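Local coordinates for protein argonaute (Methanocaldococcus jannaschii, PDB 5G5S) that uses short single-stranded DNA guides to bind complementary DNA targets and slice them, and may defend the cell against invading genetic elements, at residues K471-M474 against T475-L479. Numbering follows the deposited sequence.
Sequences KGYM and TNNLL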
ATOM      1  N   LYS A 471      -2.335  28.415 -14.081  1.00110.00           N
ATOM      2  CA  LYS A 471      -1.558  27.712 -15.106  1.00108.02           C
ATOM      3  C   LYS A 471      -2.270  26.508 -15.747  1.00105.72           C
ATOM      4  O   LYS A 471      -1.769  25.951 -16.726  1.00104.68           O
ATOM      5  CB  LYS A 471      -0.194  27.303 -14.536  1.00110.86           C
ATOM      6  N   GLY A 472      -3.426  26.132 -15.202  1.00 98.84           N
ATOM      7  CA  GLY A 472      -4.223  25.007 -15.684  1.00 95.52           C
ATOM      8  C   GLY A 472      -3.751  23.637 -15.223  1.00 94.41           C
ATOM      9  O   GLY A 472      -4.248  22.619 -15.708  1.00 90.95           O
ATOM     10  N   TYR A 473      -2.790  23.619 -14.270  1.00 90.87           N
ATOM     11  CA  TYR A 473      -2.138  22.454 -13.660  1.00 88.46           C
ATOM     12  C   TYR A 473      -3.135  21.513 -12.966  1.00 86.88           C
ATOM     13  O   TYR A 473      -3.139  20.316 -13.259  1.00 83.77           O
ATOM     14  CB  TYR A 473      -1.031  22.928 -12.688  1.00 92.62           C
ATOM     15  CG  TYR A 473      -0.219  21.823 -12.046  1.00 95.68           C
ATOM     16  CD1 TYR A 473       0.949  21.352 -12.641  1.00 97.44           C
ATOM     17  CD2 TYR A 473      -0.586  21.287 -10.813  1.00 96.95           C
ATOM     18  CE1 TYR A 473       1.708  20.343 -12.049  1.00 97.49           C
ATOM     19  CE2 TYR A 473       0.167  20.278 -10.209  1.00 98.14           C
ATOM     20  CZ  TYR A 473       1.308  19.802 -10.837  1.00106.68           C
ATOM     21  OH  TYR A 473       2.043  18.800 -10.252  1.00111.98           O
ATOM     22  N   MET A 474      -3.962  22.049 -12.051  1.00 83.30           N
ATOM     23  CA  MET A 474      -4.973  21.291 -11.318  1.00 82.06           C
ATOM     24  C   MET A 474      -6.097  20.814 -12.226  1.00 82.95           C
ATOM     25  O   MET A 474      -6.627  19.726 -11.999  1.00 80.92           O
ATOM     26  CB  MET A 474      -5.541  22.120 -10.176  1.00 87.28           C
ATOM     27  CG  MET A 474      -6.213  21.290  -9.111  1.00 91.55           C
ATOM     28  SD  MET A 474      -6.305  22.177  -7.547  1.00100.79           S
ATOM     29  CE  MET A 474      -4.510  22.429  -7.212  1.00 99.02           C
ATOM     30  N   THR A 475      -6.469  21.625 -13.242  1.00 79.46           N
ATOM     31  CA  THR A 475      -7.507  21.274 -14.212  1.00 77.87           C
ATOM     32  C   THR A 475      -7.074  20.026 -14.984  1.00 76.99           C
ATOM     33  O   THR A 475      -7.865  19.092 -15.125  1.00 75.65           O
ATOM     34  CB  THR A 475      -7.840  22.469 -15.104  1.00 82.71           C
ATOM     35  OG1 THR A 475      -8.285  23.544 -14.280  1.00 83.31           O
ATOM     36  CG2 THR A 475      -8.913  22.145 -16.128  1.00 79.34           C
ATOM     37  N   ASN A 476      -5.805  20.015 -15.444  1.00 71.85           N
ATOM     38  CA  ASN A 476      -5.165  18.910 -16.149  1.00 70.67           C
ATOM     39  C   ASN A 476      -5.187  17.644 -15.254  1.00 72.13           C
ATOM     40  O   ASN A 476      -5.625  16.590 -15.716  1.00 70.78           O
ATOM     41  CB  ASN A 476      -3.729  19.301 -16.542  1.00 70.68           C
ATOM     42  CG  ASN A 476      -2.937  18.211 -17.226  1.00 83.94           C
ATOM     43  OD1 ASN A 476      -3.114  17.934 -18.416  1.00 79.28           O
ATOM     44  ND2 ASN A 476      -2.018  17.596 -16.496  1.00 71.25           N
ATOM     45  N   ASN A 477      -4.803  17.777 -13.961  1.00 67.08           N
ATOM     46  CA  ASN A 477      -4.799  16.671 -13.002  1.00 64.42           C
ATOM     47  C   ASN A 477      -6.191  16.162 -12.665  1.00 67.02           C
ATOM     48  O   ASN A 477      -6.362  14.969 -12.430  1.00 66.11           O
ATOM     49  CB  ASN A 477      -4.036  17.035 -11.733  1.00 64.57           C
ATOM     50  CG  ASN A 477      -2.546  17.131 -11.919  1.00 77.72           C
ATOM     51  OD1 ASN A 477      -1.974  16.622 -12.886  1.00 74.81           O
ATOM     52  ND2 ASN A 477      -1.882  17.773 -10.978  1.00 68.20           N
ATOM     53  N   LEU A 478      -7.174  17.059 -12.635  1.00 64.42           N
ATOM     54  CA  LEU A 478      -8.563  16.714 -12.360  1.00 63.43           C
ATOM     55  C   LEU A 478      -9.111  15.892 -13.513  1.00 67.40           C
ATOM     56  O   LEU A 478      -9.757  14.879 -13.271  1.00 67.52           O
ATOM     57  CB  LEU A 478      -9.416  17.985 -12.131  1.00 65.15           C
ATOM     58  CG  LEU A 478     -10.933  17.784 -11.981  1.00 69.79           C
ATOM     59  CD1 LEU A 478     -11.267  16.958 -10.739  1.00 67.83           C
ATOM     60  CD2 LEU A 478     -11.672  19.123 -11.983  1.00 73.21           C
ATOM     61  N   LEU A 479      -8.838  16.314 -14.760  1.00 64.82           N
ATOM     62  CA  LEU A 479      -9.278  15.601 -15.956  1.00 64.67           C
ATOM     63  C   LEU A 479      -8.621  14.234 -16.090  1.00 67.32           C
ATOM     64  O   LEU A 479      -9.318  13.290 -16.447  1.00 66.51           O
ATOM     65  CB  LEU A 479      -9.156  16.455 -17.234  1.00 66.77           C
ATOM     66  CG  LEU A 479     -10.149  17.625 -17.336  1.00 72.45           C
ATOM     67  CD1 LEU A 479      -9.807  18.540 -18.493  1.00 74.01           C
ATOM     68  CD2 LEU A 479     -11.600  17.125 -17.448  1.00 75.46           C
TER
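The carbonyl of G472, the N-cap residue of helix 473-485 in the Mid domain, receives the N476 N-H at 3.0 Å, the first i to i+4 bond in a compact example of how a helix starts and is held at its first turn. The positive phi of G472 (80°) is easily adopted by a residue without a side chain. Two more such bonds follow, N477 N to Y473 O at 3.1 Å and L478 N to M474 O at 2.8 Å. Ahead of them, the M474 N-H is taken by the carboxylate of D469, which also bonds the T475 hydroxyl.

The buried flank is tight and polar: T475 OG1 is also hydrogen-bonded to Y337 OH and W466 NE1, while the N476 amide is held at both ends by the backbone of T329 and F333. Y473 marks the looser, solvent side. With CG anti to the backbone N (chi1 -177°), its exposed ring lies beside its own carbonyl carbon and obliquely by ND2 of the buried N477, CE2 3.3 Å from ND2 and the ring and amide planes 73° apart; R678 bonds N477 OD1 and touches Y473.

M474, partly exposed, and the buried L478 pack on helix 463-467 and strand 456-462, L478 beside Q459 of the guide 5'-phosphate site, while T475 and L478 meet M382 of helix 372-390.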